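Local coordinates for zinc transport protein ZntB (Vibrio parahaemolyticus RIMD 2210633, PDB 3CK6) that probably takes up zinc together with protons across the inner membrane, its cytoplasmic part assembling into a funnel-shaped homopentamer, at residues H10-T15 and T19-T24; S133-L138 and T206-Q211; E158-F163 and L230-L235; Y192-L197 and F214-I219. The protein carries 1 engineered substitution. All blocks are in the same frame, centred on the assembly; numbering follows the deposited sequence.

The four contacts run from the outer edge of the cytoplasmic sheet to the far part of its helical bundle. Interaction 1, a hairpin at one end of the mixed sheet, closes first along the chain; Phe13 then packs on Leu134 and Leu137, joining it to interaction 2. Interactions 2 and 3 both bring helix 134-161 against helix 209-246 or the turn entering it, their centres about 37 Å apart and their segments alternating in sequence. Interaction 4 joins helices 173-199 and 209-246, lies about 13 Å from interaction 2 centre to centre, and is nested in the loop that interaction 3 closes. Helix 209-246 therefore ties three of the contacts together, and all three also reach a neighbouring subunit of the pentamer.

Interaction 1. Residues H10-T15 and T19-T24; sequences HWDFST and TQETTT
Trp11 and Gln20 face each other as an antiparallel non-hydrogen-bonded pair, and their side chains lie on the same side of the hairpin. Gln20 CB stands almost squarely over the indole, 3.8 Å from the centroid of the Trp11 six-membered ring, a CH-pi contact. The glutamine chain then runs on extended along the indole, its amide turned 22° from the ring plane, with OE1 3.7 Å from Trp11 CZ2.

His10 is met from two directions. Glu21 CB sits over one ring face, while the imidazole edge is bound in its own plane: His10 ND1 donates to Thr22 O at 2.7 Å. With CG anti to the backbone N (chi1 172°), the ring reaches past Glu21 to that carbonyl, a bond that fixes its rotation. Reciprocal backbone bonds join Asp12 and Thr19, and Glu21 N donates to His10 O at 2.8 Å. Asp12 OD1 accepts from Ser14 N, an Asx turn just after the strand, and from Ser14 OG as well.

Strand 32-37 borders strand 7-12 on its other side, where Tyr34 stacks on His10, while Leu125 of helix 116-126 packs against Trp11.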
loop_
_atom_site.group_PDB
_atom_site.type_symbol
_atom_site.label_atom_id
_atom_site.label_comp_id
_atom_site.label_asym_id
_atom_site.label_seq_id
_atom_site.Cartn_x
_atom_site.Cartn_y
_atom_site.Cartn_z
ATOM N N HIS E 10 24.489 -11.705 35.006
ATOM C CA HIS E 10 25.634 -11.306 34.214
ATOM C C HIS E 10 26.332 -12.580 33.755
ATOM O O HIS E 10 26.682 -13.434 34.578
ATOM C CB HIS E 10 26.539 -10.401 35.067
ATOM C CG HIS E 10 27.864 -10.041 34.449
ATOM N ND1 HIS E 10 28.908 -9.556 35.209
ATOM C CD2 HIS E 10 28.323 -10.093 33.173
ATOM C CE1 HIS E 10 29.946 -9.305 34.426
ATOM N NE2 HIS E 10 29.621 -9.631 33.187
ATOM N N TRP E 11 26.506 -12.704 32.438
ATOM C CA TRP E 11 27.158 -13.861 31.833
ATOM C C TRP E 11 28.292 -13.402 30.933
ATOM O O TRP E 11 28.196 -12.364 30.277
ATOM C CB TRP E 11 26.166 -14.711 31.025
ATOM C CG TRP E 11 25.253 -15.525 31.890
ATOM C CD1 TRP E 11 24.056 -15.135 32.389
ATOM C CD2 TRP E 11 25.488 -16.855 32.392
ATOM N NE1 TRP E 11 23.505 -16.144 33.157
ATOM C CE2 TRP E 11 24.372 -17.203 33.188
ATOM C CE3 TRP E 11 26.529 -17.784 32.242
ATOM C CZ2 TRP E 11 24.263 -18.448 33.830
ATOM C CZ3 TRP E 11 26.429 -19.015 32.882
ATOM C CH2 TRP E 11 25.296 -19.339 33.662
ATOM N N ASP E 12 29.350 -14.197 30.902
ATOM C CA ASP E 12 30.502 -13.939 30.059
ATOM C C ASP E 12 30.557 -14.973 28.929
ATOM O O ASP E 12 30.693 -16.181 29.183
ATOM C CB ASP E 12 31.778 -13.965 30.914
ATOM C CG ASP E 12 33.033 -13.633 30.116
ATOM O OD1 ASP E 12 32.946 -13.369 28.895
ATOM O OD2 ASP E 12 34.117 -13.651 30.718
ATOM N N PHE E 13 30.442 -14.481 27.691
ATOM C CA PHE E 13 30.506 -15.306 26.469
ATOM C C PHE E 13 31.828 -15.178 25.719
ATOM O O PHE E 13 31.883 -15.451 24.505
ATOM C CB PHE E 13 29.390 -14.916 25.510
ATOM C CG PHE E 13 28.008 -15.243 26.026
ATOM C CD1 PHE E 13 27.338 -14.355 26.870
ATOM C CD2 PHE E 13 27.392 -16.443 25.683
ATOM C CE1 PHE E 13 26.075 -14.646 27.355
ATOM C CE2 PHE E 13 26.099 -16.730 26.162
ATOM C CZ PHE E 13 25.465 -15.846 26.993
ATOM N N SER E 14 32.886 -14.769 26.414
ATOM C CA SER E 14 34.223 -14.767 25.790
ATOM C C SER E 14 34.590 -16.163 25.256
ATOM O O SER E 14 35.171 -16.304 24.169
ATOM C CB SER E 14 35.284 -14.272 26.769
ATOM O OG SER E 14 35.044 -12.927 27.144
ATOM N N THR E 15 34.251 -17.195 26.023
ATOM C CA THR E 15 34.518 -18.571 25.617
ATOM C C THR E 15 33.185 -19.211 25.215
ATOM O O THR E 15 32.114 -18.704 25.608
ATOM C CB THR E 15 35.202 -19.385 26.749
ATOM O OG1 THR E 15 34.222 -19.817 27.700
ATOM C CG2 THR E 15 36.281 -18.549 27.468
ATOM N N THR E 19 30.071 -18.233 31.318
ATOM C CA THR E 19 30.209 -18.329 32.774
ATOM C C THR E 19 29.497 -17.183 33.480
ATOM O O THR E 19 29.526 -16.038 33.010
ATOM C CB THR E 19 31.683 -18.349 33.225
ATOM O OG1 THR E 19 32.339 -17.167 32.759
ATOM C CG2 THR E 19 32.410 -19.603 32.698
ATOM N N GLN E 20 28.878 -17.505 34.615
ATOM C CA GLN E 20 28.092 -16.546 35.381
ATOM C C GLN E 20 29.057 -15.679 36.159
ATOM O O GLN E 20 30.025 -16.178 36.759
ATOM C CB GLN E 20 27.133 -17.259 36.339
ATOM C CG GLN E 20 26.043 -16.342 36.933
ATOM C CD GLN E 20 24.855 -17.119 37.450
ATOM O OE1 GLN E 20 24.868 -18.348 37.467
ATOM N NE2 GLN E 20 23.813 -16.404 37.883
ATOM N N GLU E 21 28.831 -14.375 36.098
ATOM C CA GLU E 21 29.769 -13.439 36.700
ATOM C C GLU E 21 29.039 -12.534 37.686
ATOM O O GLU E 21 27.811 -12.626 37.835
ATOM C CB GLU E 21 30.518 -12.641 35.625
ATOM C CG GLU E 21 31.261 -13.519 34.595
ATOM C CD GLU E 21 32.496 -14.208 35.183
ATOM O OE1 GLU E 21 32.886 -15.306 34.696
ATOM O OE2 GLU E 21 33.083 -13.650 36.139
ATOM N N THR E 22 29.811 -11.683 38.362
ATOM C CA THR E 22 29.289 -10.826 39.416
ATOM C C THR E 22 28.261 -9.826 38.920
ATOM O O THR E 22 28.343 -9.271 37.821
ATOM C CB THR E 22 30.404 -10.086 40.214
ATOM O OG1 THR E 22 29.801 -9.327 41.273
ATOM C CG2 THR E 22 31.202 -9.145 39.309
ATOM N N THR E 23 27.304 -9.587 39.792
ATOM C CA THR E 23 26.174 -8.762 39.519
ATOM C C THR E 23 26.471 -7.332 40.045
ATOM O O THR E 23 25.626 -6.431 39.984
ATOM C CB THR E 23 24.968 -9.472 40.175
ATOM O OG1 THR E 23 23.940 -9.712 39.207
ATOM C CG2 THR E 23 24.485 -8.771 41.391
ATOM N N THR E 24 27.692 -7.128 40.536
ATOM C CA THR E 24 28.155 -5.790 40.930
ATOM C C THR E 24 28.178 -4.839 39.734
ATOM O O THR E 24 28.634 -5.214 38.644
ATOM C CB THR E 24 29.553 -5.834 41.547
ATOM O OG1 THR E 24 29.530 -6.664 42.709
ATOM C CG2 THR E 24 30.029 -4.429 41.955
HETATM O O HOH W 1 25.057 -13.260 37.464
HETATM O O HOH W 2 34.680 -16.972 30.636
#

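Interaction 2. Residues S133-L138 and T206-Q211; sequences SLASLL and TSRPHQ
Ala135, one residue into helix 134-161, meets Ser207 and Arg208 at the turn leading into helix 209-246. The tight part of this small contact is built on the methyl of Ala135: CB lies 3.4 Å from Ser207 OG and 3.8 Å from Arg208 CD. Ser207 is exposed, but its hydroxyl is held by a hydrogen bond to Glu203 O. The same arginine methylene reaches the backbone as well, with Arg208 CD 3.5 Å from Ala135 O. That carbonyl is also bound by the hydroxyl of Tyr212, one turn into the long helix.

The looser part is the guanidinium. The arginine chain turns about its CG-CD bond (chi3 66°) and lays this group across the first turn of helix 134-161, where both it and Ser136 are partly exposed. Ser136 CB lies over one face, 3.7 Å from Arg208 NH1. No hydrogen bond passes between the two segments here; the flat group lies against the serine, and its NE is held instead by Asn139 OD1, a turn further along the same helix. Farther out, His210 turns to a neighbouring subunit and bonds to its Asp73.

Two helix beginnings thus lie side by side. Ser133 is an N-cap, its OG accepting from Ser136 N at 3.0 Å, and Arg208 holds the N-cap position of helix 209-246. Leu134 and Leu138 of the first of these helices pack on strands 106-111 and 77-83, so this is where the helices of the CorA-family cytoplasmic domain meet its sheet.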
loop_
_atom_site.group_PDB
_atom_site.type_symbol
_atom_site.label_atom_id
_atom_site.label_comp_id
_atom_site.label_asym_id
_atom_site.label_seq_id
_atom_site.Cartn_x
_atom_site.Cartn_y
_atom_site.Cartn_z
ATOM N N SER E 133 27.492 -17.747 22.237
ATOM C CA SER E 133 27.976 -16.445 21.772
ATOM C C SER E 133 26.874 -15.412 21.940
ATOM O O SER E 133 25.704 -15.777 22.110
ATOM C CB SER E 133 28.373 -16.511 20.293
ATOM O OG SER E 133 27.211 -16.583 19.474
ATOM N N LEU E 134 27.228 -14.125 21.892
ATOM C CA LEU E 134 26.201 -13.078 21.956
ATOM C C LEU E 134 25.310 -13.121 20.714
ATOM O O LEU E 134 24.125 -12.836 20.811
ATOM C CB LEU E 134 26.807 -11.671 22.128
ATOM C CG LEU E 134 27.532 -11.294 23.423
ATOM C CD1 LEU E 134 27.932 -9.817 23.397
ATOM C CD2 LEU E 134 26.698 -11.574 24.658
ATOM N N ALA E 135 25.884 -13.440 19.550
ATOM C CA ALA E 135 25.083 -13.613 18.316
ATOM C C ALA E 135 23.991 -14.677 18.496
ATOM O O ALA E 135 22.812 -14.465 18.152
ATOM C CB ALA E 135 25.991 -13.952 17.109
ATOM N N SER E 136 24.371 -15.804 19.084
ATOM C CA SER E 136 23.414 -16.866 19.353
ATOM C C SER E 136 22.426 -16.482 20.447
ATOM O O SER E 136 21.244 -16.794 20.343
ATOM C CB SER E 136 24.141 -18.174 19.699
ATOM O OG SER E 136 23.213 -19.182 20.075
ATOM N N LEU E 137 22.903 -15.805 21.491
ATOM C CA LEU E 137 22.033 -15.319 22.552
ATOM C C LEU E 137 20.882 -14.465 22.027
ATOM O O LEU E 137 19.718 -14.674 22.393
ATOM C CB LEU E 137 22.857 -14.538 23.589
ATOM C CG LEU E 137 22.041 -13.830 24.682
ATOM C CD1 LEU E 137 21.272 -14.858 25.525
ATOM C CD2 LEU E 137 22.950 -12.998 25.543
ATOM N N LEU E 138 21.208 -13.476 21.200
ATOM C CA LEU E 138 20.189 -12.535 20.720
ATOM C C LEU E 138 19.184 -13.255 19.814
ATOM O O LEU E 138 17.987 -13.002 19.870
ATOM C CB LEU E 138 20.864 -11.386 19.979
ATOM C CG LEU E 138 19.953 -10.347 19.325
ATOM C CD1 LEU E 138 19.014 -9.748 20.360
ATOM C CD2 LEU E 138 20.771 -9.262 18.626
ATOM N N THR E 206 25.353 -11.255 10.677
ATOM C CA THR E 206 26.125 -11.844 9.579
ATOM C C THR E 206 26.812 -13.163 9.950
ATOM O O THR E 206 27.121 -13.970 9.077
ATOM C CB THR E 206 27.132 -10.861 8.964
ATOM O OG1 THR E 206 28.133 -10.534 9.934
ATOM C CG2 THR E 206 26.412 -9.609 8.475
ATOM N N SER E 207 27.019 -13.405 11.245
ATOM C CA SER E 207 27.590 -14.691 11.671
ATOM C C SER E 207 26.545 -15.823 11.712
ATOM O O SER E 207 26.903 -16.993 11.798
ATOM C CB SER E 207 28.283 -14.557 13.029
ATOM O OG SER E 207 27.402 -14.004 13.964
ATOM N N ARG E 208 25.265 -15.449 11.668
ATOM C CA ARG E 208 24.137 -16.387 11.679
ATOM C C ARG E 208 23.104 -15.941 10.640
ATOM O O ARG E 208 21.954 -15.689 11.006
ATOM C CB ARG E 208 23.450 -16.393 13.059
ATOM C CG ARG E 208 24.345 -16.788 14.228
ATOM C CD ARG E 208 23.667 -16.606 15.573
ATOM N NE ARG E 208 22.550 -17.540 15.693
ATOM C CZ ARG E 208 22.691 -18.834 15.964
ATOM N NH1 ARG E 208 23.895 -19.339 16.206
ATOM N NH2 ARG E 208 21.617 -19.613 16.024
ATOM N N PRO E 209 23.501 -15.833 9.351
ATOM C CA PRO E 209 22.577 -15.184 8.418
ATOM C C PRO E 209 21.255 -15.939 8.185
ATOM O O PRO E 209 20.198 -15.316 8.187
ATOM C CB PRO E 209 23.398 -15.009 7.145
ATOM C CG PRO E 209 24.510 -16.054 7.230
ATOM C CD PRO E 209 24.762 -16.257 8.702
ATOM N N HIS E 210 21.314 -17.261 8.057
ATOM C CA HIS E 210 20.102 -18.040 7.794
ATOM C C HIS E 210 19.213 -18.191 9.012
ATOM O O HIS E 210 17.979 -18.175 8.877
ATOM C CB HIS E 210 20.459 -19.396 7.173
ATOM C CG HIS E 210 21.512 -19.306 6.118
ATOM N ND1 HIS E 210 22.407 -20.323 5.869
ATOM C CD2 HIS E 210 21.842 -18.301 5.269
ATOM C CE1 HIS E 210 23.224 -19.961 4.897
ATOM N NE2 HIS E 210 22.910 -18.735 4.523
ATOM N N GLN E 211 19.820 -18.319 10.194
ATOM C CA GLN E 211 19.041 -18.384 11.437
ATOM C C GLN E 211 18.189 -17.120 11.661
ATOM O O GLN E 211 17.003 -17.211 12.009
ATOM C CB GLN E 211 19.932 -18.661 12.657
ATOM C CG GLN E 211 20.735 -19.960 12.571
ATOM C CD GLN E 211 22.160 -19.743 12.101
ATOM O OE1 GLN E 211 22.408 -19.009 11.143
ATOM N NE2 GLN E 211 23.105 -20.410 12.757
#

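Interaction 3. Residues E158-F163 and L230-L235; sequences ETLNEF and LGEVAL
Leu160 and Val233 meet through branches that their torsions turn toward each other between the two segments. Val233 holds CG1 anti to its amide nitrogen (chi1 177°), which places CG2 opposite the carbonyl carbon and in front of the leucine. Leu160 has a first torsion of -91°, away from the usual staggered values, and offers one methyl to each of two neighbours. Its CD1 lies 4.1 Å from Val233 CG2, the two side chains crossing at about a right angle, while Leu160 CD2 is 3.7 Å from Glu232 OE2.

The glutamate is extended beyond CG, carrying its carboxylate across to helix 134-161. There a water joins the two sides: it donates to Glu232 OE2 at 2.7 Å and to Asn161 OD1 at 3.1 Å. The water links the two polar ends beside the Leu160-Val233 contact.

Phe163 closes the other flank. One face of its ring lies over Leu160 CA, packed back on its own chain, and its edge is turned to Val233, Phe163 CE2 standing 4.5 Å from Val233 CG2. Phe236, the residue following segment 230-235, stacks on the Phe163 ring.

Helix 173-199 joins in through Ala176 and Gln177, and Ile181 of a neighbouring subunit packs on Glu232. The C-terminal end of helix 134-161 and the Phe163 after it thus pack on the long helix 209-246 within the bundle of the CorA-type cytoplasmic domain, close to the subunit interface.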
loop_
_atom_site.group_PDB
_atom_site.type_symbol
_atom_site.label_atom_id
_atom_site.label_comp_id
_atom_site.label_asym_id
_atom_site.label_seq_id
_atom_site.Cartn_x
_atom_site.Cartn_y
_atom_site.Cartn_z
ATOM N N GLU E 158 -7.937 -22.091 19.901
ATOM C CA GLU E 158 -8.878 -22.935 20.676
ATOM C C GLU E 158 -10.250 -22.293 20.849
ATOM O O GLU E 158 -11.287 -22.948 20.698
ATOM C CB GLU E 158 -8.332 -23.208 22.081
ATOM C CG GLU E 158 -7.153 -24.159 22.172
ATOM C CD GLU E 158 -7.254 -25.062 23.391
ATOM O OE1 GLU E 158 -8.375 -25.199 23.941
ATOM O OE2 GLU E 158 -6.213 -25.637 23.794
ATOM N N THR E 159 -10.240 -21.016 21.215
ATOM C CA THR E 159 -11.453 -20.231 21.372
ATOM C C THR E 159 -12.208 -20.211 20.044
ATOM O O THR E 159 -13.409 -20.514 20.006
ATOM C CB THR E 159 -11.120 -18.793 21.854
ATOM O OG1 THR E 159 -10.519 -18.863 23.149
ATOM C CG2 THR E 159 -12.365 -17.910 21.940
ATOM N N LEU E 160 -11.486 -19.891 18.973
ATOM C CA LEU E 160 -12.041 -19.756 17.619
ATOM C C LEU E 160 -12.651 -21.053 17.087
ATOM O O LEU E 160 -13.805 -21.060 16.635
ATOM C CB LEU E 160 -10.975 -19.204 16.645
ATOM C CG LEU E 160 -10.855 -17.681 16.439
ATOM C CD1 LEU E 160 -10.972 -16.896 17.737
ATOM C CD2 LEU E 160 -9.568 -17.312 15.713
ATOM N N ASN E 161 -11.891 -22.144 17.161
ATOM C CA ASN E 161 -12.364 -23.451 16.692
ATOM C C ASN E 161 -13.645 -23.906 17.393
ATOM O O ASN E 161 -14.388 -24.735 16.857
ATOM C CB ASN E 161 -11.283 -24.529 16.843
ATOM C CG ASN E 161 -10.104 -24.345 15.876
ATOM O OD1 ASN E 161 -10.146 -23.534 14.941
ATOM N ND2 ASN E 161 -9.048 -25.123 16.099
ATOM N N GLU E 162 -13.901 -23.354 18.577
ATOM C CA GLU E 162 -15.070 -23.725 19.369
ATOM C C GLU E 162 -16.290 -22.816 19.144
ATOM O O GLU E 162 -17.355 -23.057 19.729
ATOM C CB GLU E 162 -14.705 -23.838 20.857
ATOM C CG GLU E 162 -13.770 -25.023 21.144
ATOM C CD GLU E 162 -13.341 -25.144 22.602
ATOM O OE1 GLU E 162 -13.199 -26.297 23.076
ATOM O OE2 GLU E 162 -13.130 -24.102 23.269
ATOM N N PHE E 163 -16.140 -21.792 18.291
ATOM C CA PHE E 163 -17.280 -20.949 17.891
ATOM C C PHE E 163 -18.354 -21.820 17.271
ATOM O O PHE E 163 -18.097 -22.549 16.310
ATOM C CB PHE E 163 -16.900 -19.871 16.864
ATOM C CG PHE E 163 -16.073 -18.740 17.415
ATOM C CD1 PHE E 163 -16.073 -18.441 18.780
ATOM C CD2 PHE E 163 -15.308 -17.946 16.550
ATOM C CE1 PHE E 163 -15.302 -17.383 19.281
ATOM C CE2 PHE E 163 -14.533 -16.888 17.041
ATOM C CZ PHE E 163 -14.530 -16.612 18.408
ATOM N N LEU E 230 -8.285 -12.764 12.889
ATOM C CA LEU E 230 -9.145 -11.574 12.851
ATOM C C LEU E 230 -10.204 -11.731 11.763
ATOM O O LEU E 230 -11.334 -11.298 11.938
ATOM C CB LEU E 230 -8.336 -10.317 12.632
ATOM C CG LEU E 230 -7.598 -9.698 13.814
ATOM C CD1 LEU E 230 -6.629 -8.680 13.252
ATOM C CD2 LEU E 230 -8.612 -9.047 14.741
ATOM N N GLY E 231 -9.839 -12.381 10.653
ATOM C CA GLY E 231 -10.786 -12.686 9.578
ATOM C C GLY E 231 -11.839 -13.700 9.991
ATOM O O GLY E 231 -13.002 -13.572 9.628
ATOM N N GLU E 232 -11.430 -14.706 10.761
ATOM C CA GLU E 232 -12.370 -15.660 11.355
ATOM C C GLU E 232 -13.325 -15.035 12.389
ATOM O O GLU E 232 -14.457 -15.485 12.516
ATOM C CB GLU E 232 -11.617 -16.790 12.024
ATOM C CG GLU E 232 -10.983 -17.752 11.049
ATOM C CD GLU E 232 -10.555 -19.019 11.738
ATOM O OE1 GLU E 232 -11.270 -20.026 11.599
ATOM O OE2 GLU E 232 -9.509 -18.998 12.435
ATOM N N VAL E 233 -12.868 -14.038 13.141
ATOM C CA VAL E 233 -13.764 -13.385 14.111
ATOM C C VAL E 233 -14.851 -12.577 13.400
ATOM O O VAL E 233 -16.029 -12.642 13.771
ATOM C CB VAL E 233 -13.000 -12.493 15.124
ATOM C CG1 VAL E 233 -13.990 -11.791 16.041
ATOM C CG2 VAL E 233 -12.032 -13.326 15.958
ATOM N N ALA E 234 -14.444 -11.816 12.385
ATOM C CA ALA E 234 -15.368 -11.074 11.514
ATOM C C ALA E 234 -16.426 -11.971 10.860
ATOM O O ALA E 234 -17.608 -11.589 10.758
ATOM C CB ALA E 234 -14.588 -10.281 10.457
ATOM N N LEU E 235 -16.019 -13.172 10.446
ATOM C CA LEU E 235 -16.942 -14.118 9.828
ATOM C C LEU E 235 -17.925 -14.704 10.836
ATOM O O LEU E 235 -19.102 -14.897 10.510
ATOM C CB LEU E 235 -16.197 -15.237 9.082
ATOM C CG LEU E 235 -16.998 -16.366 8.398
ATOM C CD1 LEU E 235 -18.121 -15.867 7.505
ATOM C CD2 LEU E 235 -16.031 -17.184 7.567
HETATM O O HOH W 3 -8.575 -21.142 13.771
#

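Interaction 4. Residues Y192-L197 and F214-I219; sequences YAIRDL and FAHNNI
His216 lays one face of its imidazole against Arg195, with Arg195 CA over the ring and CB 3.8 Å from His216 NE2. Ile194 CG2 approaches the same ring obliquely. The histidine reaches across because CG is anti to its main-chain N (chi1 -174°), which swings the ring toward helix 173-199. The arginine's own flat group is turned elsewhere: a bend at chi3 carries the guanidinium back to Asp196, whose OD1 lies at its edge, in plane, and is gripped side-on by NE and by NH2, the latter at 3.0 Å in a salt bridge. Thus the aliphatic root of Arg195 serves the histidine while its charged end is paired within its own helix.

Ile194 carries the apolar part. Its CG2 lies 3.9 Å from His216 CB, the two side chains running alongside each other in opposite directions, and its CD1 is 3.9 Å from Ile219 CG2.

Ile142 of helix 134-161 also touches Ile194, and Phe214 stacks on His59 of a neighbouring subunit. The axes of the two short helical segments approach to 9.6 Å at 162° between their directions. This is a helical hairpin, its nearly antiparallel arms joined through the short helix 203-206 and backed by helix 134-161 as a third member of the bundle.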
loop_
_atom_site.group_PDB
_atom_site.type_symbol
_atom_site.label_atom_id
_atom_site.label_comp_id
_atom_site.label_asym_id
_atom_site.label_seq_id
_atom_site.Cartn_x
_atom_site.Cartn_y
_atom_site.Cartn_z
ATOM N N TYR E 192 8.999 -5.585 11.526
ATOM C CA TYR E 192 9.842 -4.580 10.908
ATOM C C TYR E 192 11.168 -4.366 11.656
ATOM O O TYR E 192 12.178 -4.111 11.014
ATOM C CB TYR E 192 9.106 -3.263 10.677
ATOM C CG TYR E 192 7.764 -3.407 9.967
ATOM C CD1 TYR E 192 6.653 -2.679 10.404
ATOM C CD2 TYR E 192 7.595 -4.293 8.890
ATOM C CE1 TYR E 192 5.412 -2.806 9.779
ATOM C CE2 TYR E 192 6.336 -4.435 8.253
ATOM C CZ TYR E 192 5.261 -3.679 8.713
ATOM O OH TYR E 192 4.013 -3.785 8.121
ATOM N N ALA E 193 11.150 -4.482 12.989
ATOM C CA ALA E 193 12.339 -4.338 13.831
ATOM C C ALA E 193 13.345 -5.448 13.504
ATOM O O ALA E 193 14.542 -5.188 13.321
ATOM C CB ALA E 193 11.966 -4.364 15.324
ATOM N N ILE E 194 12.837 -6.670 13.364
ATOM C CA ILE E 194 13.674 -7.804 12.990
ATOM C C ILE E 194 14.209 -7.659 11.555
ATOM O O ILE E 194 15.385 -7.953 11.285
ATOM C CB ILE E 194 12.937 -9.167 13.242
ATOM C CG1 ILE E 194 12.703 -9.353 14.753
ATOM C CG2 ILE E 194 13.766 -10.369 12.614
ATOM C CD1 ILE E 194 11.576 -10.354 15.143
ATOM N N ARG E 195 13.365 -7.199 10.630
ATOM C CA ARG E 195 13.835 -6.916 9.271
ATOM C C ARG E 195 14.979 -5.906 9.309
ATOM O O ARG E 195 16.025 -6.123 8.688
ATOM C CB ARG E 195 12.719 -6.368 8.386
ATOM C CG ARG E 195 13.140 -6.181 6.908
ATOM C CD ARG E 195 12.201 -5.226 6.211
ATOM N NE ARG E 195 12.198 -3.923 6.875
ATOM C CZ ARG E 195 11.151 -3.105 6.922
ATOM N NH1 ARG E 195 10.011 -3.441 6.332
ATOM N NH2 ARG E 195 11.240 -1.945 7.559
ATOM N N ASP E 196 14.754 -4.821 10.055
ATOM C CA ASP E 196 15.712 -3.743 10.179
ATOM C C ASP E 196 17.013 -4.216 10.798
ATOM O O ASP E 196 18.068 -3.833 10.343
ATOM C CB ASP E 196 15.132 -2.575 10.982
ATOM C CG ASP E 196 14.073 -1.805 10.212
ATOM O OD1 ASP E 196 13.863 -2.077 9.005
ATOM O OD2 ASP E 196 13.436 -0.923 10.817
ATOM N N LEU E 197 16.918 -5.043 11.835
ATOM C CA LEU E 197 18.096 -5.618 12.439
ATOM C C LEU E 197 18.890 -6.395 11.389
ATOM O O LEU E 197 20.102 -6.249 11.302
ATOM C CB LEU E 197 17.719 -6.537 13.589
ATOM C CG LEU E 197 18.821 -7.447 14.133
ATOM C CD1 LEU E 197 19.855 -6.623 14.896
ATOM C CD2 LEU E 197 18.154 -8.474 15.045
ATOM N N PHE E 214 15.196 -17.232 9.293
ATOM C CA PHE E 214 14.171 -18.108 9.876
ATOM C C PHE E 214 13.360 -17.402 10.984
ATOM O O PHE E 214 12.140 -17.560 11.060
ATOM C CB PHE E 214 14.796 -19.405 10.419
ATOM C CG PHE E 214 15.579 -20.200 9.386
ATOM C CD1 PHE E 214 15.188 -20.234 8.058
ATOM C CD2 PHE E 214 16.705 -20.927 9.760
ATOM C CE1 PHE E 214 15.921 -20.962 7.105
ATOM C CE2 PHE E 214 17.441 -21.657 8.818
ATOM C CZ PHE E 214 17.048 -21.666 7.492
ATOM N N ALA E 215 14.036 -16.643 11.842
ATOM C CA ALA E 215 13.345 -15.850 12.880
ATOM C C ALA E 215 12.430 -14.783 12.271
ATOM O O ALA E 215 11.302 -14.592 12.715
ATOM C CB ALA E 215 14.339 -15.228 13.867
ATOM N N HIS E 216 12.915 -14.108 11.237
ATOM C CA HIS E 216 12.083 -13.176 10.480
ATOM C C HIS E 216 10.862 -13.863 9.811
ATOM O O HIS E 216 9.759 -13.320 9.829
ATOM C CB HIS E 216 12.926 -12.440 9.424
ATOM C CG HIS E 216 12.169 -11.373 8.710
ATOM N ND1 HIS E 216 12.147 -11.266 7.340
ATOM C CD2 HIS E 216 11.366 -10.384 9.178
ATOM C CE1 HIS E 216 11.371 -10.253 6.991
ATOM N NE2 HIS E 216 10.890 -9.699 8.087
ATOM N N ASN E 217 11.089 -15.031 9.200
ATOM C CA ASN E 217 10.001 -15.810 8.609
ATOM C C ASN E 217 8.962 -16.194 9.675
ATOM O O ASN E 217 7.752 -16.123 9.429
ATOM C CB ASN E 217 10.510 -17.052 7.895
ATOM C CG ASN E 217 9.468 -17.633 6.932
ATOM O OD1 ASN E 217 8.888 -16.906 6.128
ATOM N ND2 ASN E 217 9.239 -18.942 7.011
ATOM N N ASN E 218 9.436 -16.596 10.851
ATOM C CA ASN E 218 8.513 -16.895 11.963
ATOM C C ASN E 218 7.638 -15.728 12.421
ATOM O O ASN E 218 6.446 -15.922 12.678
ATOM C CB ASN E 218 9.255 -17.518 13.151
ATOM C CG ASN E 218 9.706 -18.946 12.859
ATOM O OD1 ASN E 218 9.109 -19.614 12.032
ATOM N ND2 ASN E 218 10.787 -19.397 13.503
ATOM N N ILE E 219 8.217 -14.537 12.565
ATOM C CA ILE E 219 7.411 -13.366 12.991
ATOM C C ILE E 219 6.415 -12.980 11.875
ATOM O O ILE E 219 5.287 -12.640 12.160
ATOM C CB ILE E 219 8.260 -12.151 13.468
ATOM C CG1 ILE E 219 7.357 -11.013 14.014
ATOM C CG2 ILE E 219 9.154 -11.636 12.377
ATOM C CD1 ILE E 219 6.749 -11.334 15.373
#